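Local coordinates for protein-tyrosine-phosphatase (Shewanella sp., PDB 2Z72), which probably removes phosphate from phosphotyrosine residues at a two-zinc centre of the calcineurin-like phosphoesterase type, with activity adapted to cold, at residues A[147-152]-A[254-259]; A[209-214]-A[250-255]. All blocks are in the same frame, centred on the assembly; numbering follows the deposited sequence. Where two conformers were deposited one is given.

Contact 1: residues A[147-152]-A[254-259]. With ZN (zinc ion), chain C.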
ATOM      1  N   MET A 147       4.044  -1.845  -2.735  1.00  7.90           N
ATOM      2  CA  MET A 147       3.862  -0.956  -3.888  1.00  7.25           C
ATOM      3  C   MET A 147       2.839  -1.481  -4.867  1.00  7.53           C
ATOM      4  O   MET A 147       2.904  -2.625  -5.310  1.00  9.15           O
ATOM      5  CB  MET A 147       5.161  -0.814  -4.654  0.57  7.52           C
ATOM      6  CG  MET A 147       6.310  -0.189  -3.897  0.57  7.06           C
ATOM      7  SD  MET A 147       6.155   1.628  -3.732  0.57  8.64           S
ATOM      8  CE  MET A 147       6.723   2.168  -5.300  0.57 10.78           C
ATOM      9  N   GLY A 148       1.860  -0.643  -5.191  1.00  7.92           N
ATOM     10  CA  GLY A 148       0.924  -0.935  -6.249  1.00  8.03           C
ATOM     11  C   GLY A 148       1.238  -0.239  -7.508  1.00  7.46           C
ATOM     12  O   GLY A 148       2.241   0.511  -7.631  1.00  8.35           O
ATOM     13  N   ASN A 149       0.392  -0.409  -8.542  1.00  8.29           N
ATOM     14  CA  ASN A 149       0.672   0.277  -9.787  1.00  8.18           C
ATOM     15  C   ASN A 149       0.583   1.797  -9.638  1.00  7.95           C
ATOM     16  O   ASN A 149       1.381   2.471 -10.318  1.00  9.28           O
ATOM     17  CB  ASN A 149      -0.207  -0.226 -10.961  1.00  9.06           C
ATOM     18  CG  ASN A 149      -1.666  -0.003 -10.797  1.00  8.75           C
ATOM     19  OD1 ASN A 149      -2.240  -0.320  -9.758  1.00  9.43           O
ATOM     20  ND2 ASN A 149      -2.365   0.461 -11.817  1.00 10.70           N
ATOM     21  N   HIS A 150      -0.299   2.296  -8.785  1.00  8.31           N
ATOM     22  CA  HIS A 150      -0.332   3.768  -8.658  1.00  7.98           C
ATOM     23  C   HIS A 150       0.845   4.328  -7.901  1.00  7.91           C
ATOM     24  O   HIS A 150       1.278   5.455  -8.210  1.00  8.63           O
ATOM     25  CB  HIS A 150      -1.654   4.215  -8.069  1.00  8.32           C
ATOM     26  CG  HIS A 150      -2.760   4.064  -9.096  1.00  9.39           C
ATOM     27  ND1 HIS A 150      -3.221   5.133  -9.827  1.00  9.36           N
ATOM     28  CD2 HIS A 150      -3.410   2.958  -9.499  1.00  9.27           C
ATOM     29  CE1 HIS A 150      -4.131   4.671 -10.638  1.00 11.03           C
ATOM     30  NE2 HIS A 150      -4.307   3.369 -10.491  1.00 10.62           N
ATOM     31  N   GLU A 151       1.441   3.641  -6.929  1.00  8.12           N
ATOM     32  CA  GLU A 151       2.702   4.094  -6.368  1.00  7.97           C
ATOM     33  C   GLU A 151       3.766   4.211  -7.445  1.00  7.67           C
ATOM     34  O   GLU A 151       4.524   5.168  -7.495  1.00  8.69           O
ATOM     35  CB  GLU A 151       3.186   3.195  -5.227  1.00  7.79           C
ATOM     36  CG  GLU A 151       2.449   3.321  -3.919  1.00  7.69           C
ATOM     37  CD  GLU A 151       1.003   2.901  -3.992  1.00  7.75           C
ATOM     38  OE1 GLU A 151       0.137   3.602  -3.474  1.00  8.52           O
ATOM     39  OE2 GLU A 151       0.778   1.803  -4.570  1.00  8.22           O
ATOM     40  N   GLN A 152       3.854   3.165  -8.303  1.00  8.10           N
ATOM     41  CA  GLN A 152       4.847   3.175  -9.350  1.00  8.26           C
ATOM     42  C   GLN A 152       4.608   4.311 -10.358  1.00  8.65           C
ATOM     43  O   GLN A 152       5.526   5.038 -10.756  1.00  9.25           O
ATOM     44  CB  GLN A 152       4.883   1.829 -10.097  1.00  8.27           C
ATOM     45  CG  GLN A 152       5.295   0.671  -9.194  1.00  8.41           C
ATOM     46  CD  GLN A 152       5.112  -0.692  -9.840  1.00  9.05           C
ATOM     47  OE1 GLN A 152       4.296  -0.857 -10.745  1.00 10.30           O
ATOM     48  NE2 GLN A 152       5.896  -1.655  -9.367  1.00 10.94           N
ATOM     49  N   PRO A 254       3.490  -8.198 -11.832  1.00  9.20           N
ATOM     50  CA  PRO A 254       2.843  -8.300 -10.534  1.00  9.73           C
ATOM     51  C   PRO A 254       1.948  -7.157 -10.105  1.00  8.93           C
ATOM     52  O   PRO A 254       1.056  -7.411  -9.282  1.00  9.38           O
ATOM     53  CB  PRO A 254       4.073  -8.421  -9.595  1.00  9.88           C
ATOM     54  CG  PRO A 254       5.116  -9.151 -10.409  1.00 10.53           C
ATOM     55  CD  PRO A 254       4.909  -8.636 -11.827  1.00 10.07           C
ATOM     56  N   THR A 255       2.185  -5.936 -10.567  1.00  9.37           N
ATOM     57  CA  THR A 255       1.377  -4.816 -10.117  1.00  9.26           C
ATOM     58  C   THR A 255       0.261  -4.402 -11.070  1.00  9.38           C
ATOM     59  O   THR A 255      -0.569  -3.594 -10.679  1.00 10.40           O
ATOM     60  CB  THR A 255       2.249  -3.593  -9.816  1.00  9.43           C
ATOM     61  OG1 THR A 255       2.957  -3.255 -10.996  1.00 10.71           O
ATOM     62  CG2 THR A 255       3.205  -3.878  -8.674  1.00 10.44           C
ATOM     63  N   TRP A 256       0.155  -5.045 -12.227  1.00 10.13           N
ATOM     64  CA  TRP A 256      -0.938  -4.754 -13.165  1.00 10.41           C
ATOM     65  C   TRP A 256      -1.757  -5.959 -13.539  1.00 10.73           C
ATOM     66  O   TRP A 256      -2.868  -5.807 -14.047  1.00 11.48           O
ATOM     67  CB  TRP A 256      -0.389  -4.127 -14.440  1.00 10.76           C
ATOM     68  CG  TRP A 256       0.056  -2.725 -14.348  1.00 10.75           C
ATOM     69  CD1 TRP A 256       1.295  -2.255 -13.973  1.00 12.07           C
ATOM     70  CD2 TRP A 256      -0.717  -1.571 -14.621  1.00 10.85           C
ATOM     71  NE1 TRP A 256       1.345  -0.903 -14.020  1.00 11.66           N
ATOM     72  CE2 TRP A 256       0.110  -0.434 -14.415  1.00 11.55           C
ATOM     73  CE3 TRP A 256      -2.013  -1.332 -15.051  1.00 13.51           C
ATOM     74  CZ2 TRP A 256      -0.330   0.872 -14.607  1.00 12.07           C
ATOM     75  CZ3 TRP A 256      -2.450  -0.053 -15.234  1.00 12.82           C
ATOM     76  CH2 TRP A 256      -1.620   1.054 -15.013  1.00 14.62           C
ATOM     77  N   TYR A 257      -1.243  -7.185 -13.378  1.00 10.97           N
ATOM     78  CA  TYR A 257      -1.908  -8.356 -13.908  1.00 11.13           C
ATOM     79  C   TYR A 257      -3.284  -8.544 -13.330  1.00 11.74           C
ATOM     80  O   TYR A 257      -3.446  -8.515 -12.118  1.00 13.34           O
ATOM     81  CB  TYR A 257      -1.063  -9.568 -13.548  1.00 12.70           C
ATOM     82  CG  TYR A 257      -1.556 -10.897 -14.099  1.00 12.03           C
ATOM     83  CD1 TYR A 257      -1.728 -11.098 -15.482  1.00 14.29           C
ATOM     84  CD2 TYR A 257      -1.803 -11.956 -13.228  1.00 15.06           C
ATOM     85  CE1 TYR A 257      -2.150 -12.336 -15.957  1.00 16.52           C
ATOM     86  CE2 TYR A 257      -2.225 -13.175 -13.740  1.00 15.45           C
ATOM     87  CZ  TYR A 257      -2.413 -13.357 -15.085  1.00 15.40           C
ATOM     88  OH  TYR A 257      -2.814 -14.593 -15.537  1.00 20.41           O
ATOM     89  N   ARG A 258      -4.252  -8.761 -14.224  1.00 12.91           N
ATOM     90  CA  ARG A 258      -5.612  -8.983 -13.829  1.00 14.21           C
ATOM     91  C   ARG A 258      -6.157 -10.354 -14.221  1.00 16.65           C
ATOM     92  O   ARG A 258      -7.357 -10.587 -14.206  1.00 16.90           O
ATOM     93  CB  ARG A 258      -6.606  -7.927 -14.387  1.00 17.37           C
ATOM     94  CG  ARG A 258      -6.283  -6.578 -13.818  1.00 18.91           C
ATOM     95  CD  ARG A 258      -7.446  -5.665 -14.104  1.00 21.65           C
ATOM     96  NE  ARG A 258      -7.127  -4.292 -13.966  1.00 28.31           N
ATOM     97  CZ  ARG A 258      -7.263  -3.390 -13.079  1.00 27.29           C
ATOM     98  NH1 ARG A 258      -6.944  -2.075 -13.058  1.00 39.90           N
ATOM     99  NH2 ARG A 258      -7.834  -3.788 -11.938  1.00 48.19           N
ATOM    100  N   GLY A 259      -5.255 -11.262 -14.570  1.00 14.84           N
ATOM    101  CA  GLY A 259      -5.639 -12.558 -15.094  1.00 15.72           C
ATOM    102  C   GLY A 259      -6.493 -13.334 -14.118  1.00 15.05           C
ATOM    103  O   GLY A 259      -7.331 -14.162 -14.544  1.00 16.89           O
TER
HETATM  104 ZN    ZN C 402      -4.012  -1.076  -9.014  1.00  9.44          ZN
HETATM  105  O   HOH W   1       3.975   0.305 -13.204  1.00 12.93           O
HETATM  106  O   HOH W   2      -5.867  -0.440  -9.043  1.00 11.73           O
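T255 meets the start of helix 149-156 with both branches of its side chain. OG1 donates to the amide oxygen of Q152 (OG1 to OE1, 2.8 Å), approaching at 120° to the C=O and tilted somewhat from the carbonyl plane. CG2 rests against the backbone O of M147 and the side-chain NE2 of Q152. Beyond CG the chain of Q152 runs extended, which carries its amide across to the threonine. The carbonyl O of T255, 3.4 Å from CB of N149, is buried without a hydrogen-bonding partner. G148 to E151 spell the GNH(D/E) motif of the calcineurin-like phosphoesterases, G148 as N-cap and N149 the first helical residue, and N149 OD1 binds a zinc ion at 2.1 Å. D114, H207 and H286 complete the protein ligands, and a water bound to the zinc lies at 2.0 Å. W256 follows, one face of its indole turned to the asparagine. CB of N149 makes a CH-pi contact, 3.6 Å from the centroid of the five-membered ring. ND2 of N149 lies over the same face, toward the rim, 3.3 Å from CH2 of W256. With chi1 at 63°, CG of N149 sits between its backbone N and carbonyl carbon, and the amide stands steeply to the indole, the planes 72° apart. The ring thus backs the side of the ligand that faces away from the metal. At the indole edge, NE1 of W256 donates to a water (3.0 Å) that in turn donates to OE1 of Q152, giving that oxygen a second donor besides T255. NH2 of R258 bonds the backbone O of the zinc ligand H286 and OG1 of T287.

Contact 2: residues A[209-214]-A[250-255]; sequences GISSEW and FGNGPT
Hydrogen bonds join G209 to P254 and S211 to N252 across two facing loops. The backbone N of G209 donates to O of P254 (3.1 Å) from above the carbonyl plane, and a CA-H...O contact returns the other way, from P254 CA to O of G209 at 3.3 Å. F250 to G253 form a type I turn that brings N252 to the serine. S211 OG gives its proton to the backbone O of N252 (2.9 Å), lying in the carbonyl plane at a C=O...OG angle of 158°. The amide of N252 reaches past the serine: CG lies anti to the backbone N (chi1 -157°), and ND2 donates to OE1 of E213 at 3.0 Å, on the anti side of the carboxylate. The other carboxylate oxygen, OE2, is in a salt bridge with R217, so E213 ties N252 and R217 together.

Two waters fill in the polar seam. One donates to O of G209 and O of N252 and accepts from N of S211; the other accepts from N of E213 and from ND2 of N252 (3.1 Å). With the amide of N252 cut back, as in an alanine here, OE1 of E213 is likely to lose this donor and the second water one of its two donors, while the S211 bond to the backbone could remain.

Apolar packing lies on the far flank, where CG of P254 touches CD1 of I210 and CZ3 of W214, both at 4.1 Å. Y228 of helix 221-231 and I197 of strand 197-200 also touch the proline, while W214 brings in helix 212-216. Backbone acceptors thus carry much of this joint, and the side-chain amide adds a link to a carboxylate already engaged by arginine.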
ATOM      1  N   GLY A 209      -1.206  -9.561  -9.346  1.00 10.59           N
ATOM      2  CA  GLY A 209      -1.197 -11.030  -9.391  1.00 11.14           C
ATOM      3  C   GLY A 209       0.025 -11.484 -10.132  1.00 10.49           C
ATOM      4  O   GLY A 209       0.711 -10.755 -10.780  1.00 11.25           O
ATOM      5  N   ILE A 210       0.295 -12.823 -10.025  1.00 12.13           N
ATOM      6  CA  ILE A 210       1.447 -13.434 -10.649  1.00 11.42           C
ATOM      7  C   ILE A 210       0.949 -14.267 -11.836  1.00 12.00           C
ATOM      8  O   ILE A 210       0.164 -15.191 -11.672  1.00 13.50           O
ATOM      9  CB  ILE A 210       2.241 -14.277  -9.638  0.61 11.98           C
ATOM     10  CG1 ILE A 210       2.534 -13.542  -8.336  0.61 10.68           C
ATOM     11  CG2 ILE A 210       3.515 -14.828 -10.317  0.61 12.15           C
ATOM     12  CD1 ILE A 210       3.467 -12.362  -8.489  0.61 11.60           C
ATOM     13  N   SER A 211       1.462 -13.922 -12.997  1.00 12.41           N
ATOM     14  CA  SER A 211       1.217 -14.610 -14.254  1.00 13.75           C
ATOM     15  C   SER A 211       2.262 -15.704 -14.477  1.00 14.97           C
ATOM     16  O   SER A 211       3.300 -15.743 -13.824  1.00 14.69           O
ATOM     17  CB  SER A 211       1.205 -13.659 -15.418  1.00 14.18           C
ATOM     18  OG  SER A 211       2.534 -13.108 -15.566  1.00 15.31           O
ATOM     19  N   SER A 212       1.995 -16.576 -15.417  1.00 16.20           N
ATOM     20  CA  SER A 212       2.902 -17.699 -15.709  1.00 17.11           C
ATOM     21  C   SER A 212       4.230 -17.205 -16.235  1.00 17.04           C
ATOM     22  O   SER A 212       5.266 -17.894 -16.130  1.00 17.31           O
ATOM     23  CB  SER A 212       2.214 -18.639 -16.702  1.00 21.55           C
ATOM     24  OG  SER A 212       1.235 -19.379 -15.946  1.00 27.06           O
ATOM     25  N   GLU A 213       4.273 -15.992 -16.772  1.00 16.34           N
ATOM     26  CA  GLU A 213       5.575 -15.384 -17.229  1.00 16.47           C
ATOM     27  C   GLU A 213       6.562 -15.257 -16.096  1.00 14.87           C
ATOM     28  O   GLU A 213       7.774 -15.305 -16.360  1.00 17.58           O
ATOM     29  CB  GLU A 213       5.306 -14.047 -17.937  1.00 17.29           C
ATOM     30  CG  GLU A 213       6.519 -13.316 -18.464  1.00 19.19           C
ATOM     31  CD  GLU A 213       6.249 -12.171 -19.400  1.00 19.43           C
ATOM     32  OE1 GLU A 213       5.054 -11.905 -19.591  1.00 19.49           O
ATOM     33  OE2 GLU A 213       7.265 -11.521 -19.813  1.00 20.75           O
ATOM     34  N   TRP A 214       6.111 -15.068 -14.850  1.00 14.76           N
ATOM     35  CA  TRP A 214       7.020 -15.074 -13.712  1.00 14.16           C
ATOM     36  C   TRP A 214       7.902 -16.342 -13.707  1.00 16.84           C
ATOM     37  O   TRP A 214       9.074 -16.335 -13.414  1.00 15.99           O
ATOM     38  CB  TRP A 214       6.180 -14.974 -12.408  1.00 14.00           C
ATOM     39  CG  TRP A 214       7.004 -15.141 -11.142  1.00 13.05           C
ATOM     40  CD1 TRP A 214       7.448 -16.292 -10.516  1.00 14.23           C
ATOM     41  CD2 TRP A 214       7.478 -14.062 -10.322  1.00 11.48           C
ATOM     42  NE1 TRP A 214       8.150 -16.036  -9.402  1.00 13.05           N
ATOM     43  CE2 TRP A 214       8.189 -14.653  -9.256  1.00 12.00           C
ATOM     44  CE3 TRP A 214       7.386 -12.655 -10.387  1.00 13.45           C
ATOM     45  CZ2 TRP A 214       8.780 -13.900  -8.291  1.00 11.91           C
ATOM     46  CZ3 TRP A 214       7.986 -11.937  -9.395  1.00 13.03           C
ATOM     47  CH2 TRP A 214       8.680 -12.516  -8.342  1.00 12.82           C
ATOM     48  N   PHE A 250       4.881  -3.523 -16.215  1.00 12.51           N
ATOM     49  CA  PHE A 250       3.728  -3.279 -17.077  1.00 13.09           C
ATOM     50  C   PHE A 250       2.712  -4.380 -17.053  1.00 12.94           C
ATOM     51  O   PHE A 250       2.518  -5.065 -16.046  1.00 13.33           O
ATOM     52  CB  PHE A 250       4.271  -2.859 -18.467  1.00 16.83           C
ATOM     53  CG  PHE A 250       5.107  -1.594 -18.324  1.00 17.83           C
ATOM     54  CD1 PHE A 250       6.455  -1.667 -18.679  1.00 18.98           C
ATOM     55  CD2 PHE A 250       4.607  -0.421 -17.808  1.00 19.54           C
ATOM     56  CE1 PHE A 250       7.258  -0.548 -18.522  1.00 19.06           C
ATOM     57  CE2 PHE A 250       5.395   0.728 -17.654  1.00 20.27           C
ATOM     58  CZ  PHE A 250       6.744   0.610 -18.003  1.00 21.97           C
ATOM     59  N   GLY A 251       1.884  -4.562 -18.077  1.00 15.65           N
ATOM     60  CA  GLY A 251       0.581  -5.168 -17.982  1.00 15.35           C
ATOM     61  C   GLY A 251       0.424  -6.569 -17.527  1.00 15.32           C
ATOM     62  O   GLY A 251      -0.628  -6.965 -16.967  1.00 17.27           O
ATOM     63  N   ASN A 252       1.468  -7.396 -17.743  1.00 14.85           N
ATOM     64  CA  ASN A 252       1.355  -8.795 -17.324  1.00 14.06           C
ATOM     65  C   ASN A 252       2.057  -9.065 -16.000  1.00 12.34           C
ATOM     66  O   ASN A 252       2.150 -10.223 -15.544  1.00 13.57           O
ATOM     67  CB  ASN A 252       1.984  -9.735 -18.381  1.00 16.93           C
ATOM     68  CG  ASN A 252       1.431 -11.159 -18.308  1.00 18.93           C
ATOM     69  OD1 ASN A 252       0.272 -11.487 -18.074  1.00 20.26           O
ATOM     70  ND2 ASN A 252       2.307 -12.141 -18.518  1.00 19.35           N
ATOM     71  N   GLY A 253       2.626  -8.016 -15.386  1.00 11.74           N
ATOM     72  CA  GLY A 253       3.473  -8.164 -14.236  1.00 10.88           C
ATOM     73  C   GLY A 253       2.738  -8.034 -12.914  1.00 10.41           C
ATOM     74  O   GLY A 253       1.502  -7.864 -12.858  1.00 10.51           O
ATOM     75  N   PRO A 254       3.490  -8.198 -11.832  1.00  9.20           N
ATOM     76  CA  PRO A 254       2.843  -8.300 -10.534  1.00  9.73           C
ATOM     77  C   PRO A 254       1.948  -7.157 -10.105  1.00  8.93           C
ATOM     78  O   PRO A 254       1.056  -7.411  -9.282  1.00  9.38           O
ATOM     79  CB  PRO A 254       4.073  -8.421  -9.595  1.00  9.88           C
ATOM     80  CG  PRO A 254       5.116  -9.151 -10.409  1.00 10.53           C
ATOM     81  CD  PRO A 254       4.909  -8.636 -11.827  1.00 10.07           C
ATOM     82  N   THR A 255       2.185  -5.936 -10.567  1.00  9.37           N
ATOM     83  CA  THR A 255       1.377  -4.816 -10.117  1.00  9.26           C
ATOM     84  C   THR A 255       0.261  -4.402 -11.070  1.00  9.38           C
ATOM     85  O   THR A 255      -0.569  -3.594 -10.679  1.00 10.40           O
ATOM     86  CB  THR A 255       2.249  -3.593  -9.816  1.00  9.43           C
ATOM     87  OG1 THR A 255       2.957  -3.255 -10.996  1.00 10.71           O
ATOM     88  CG2 THR A 255       3.205  -3.878  -8.674  1.00 10.44           C
TER
HETATM   89  O   HOH W   3       2.595 -11.180 -12.891  1.00 12.08           O
HETATM   90  O   HOH W   4       1.894 -15.176 -18.499  1.00 22.59           O

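Overall arrangement
Both contacts use the loop between helices 243-249 and 267-277 and share P254 and T255, with centres about 9 Å apart. Contact 1 lies deeper, about 11 Å from the centre of the chain, and holds the loop to a metal-binding helix start; its chemistry is an indole face against a zinc ligand plus a threonine-glutamine bond. Contact 2, about 18 Å out, is also largely buried, though N252 and E213 are partly exposed, and joins the loop to helix 212-216 through backbone acceptors, waters and a carboxylate. Y257, in the loop segment of contact 1, packs on S211 and N252 of contact 2, so one loop borders both the zinc site and helix 212-216.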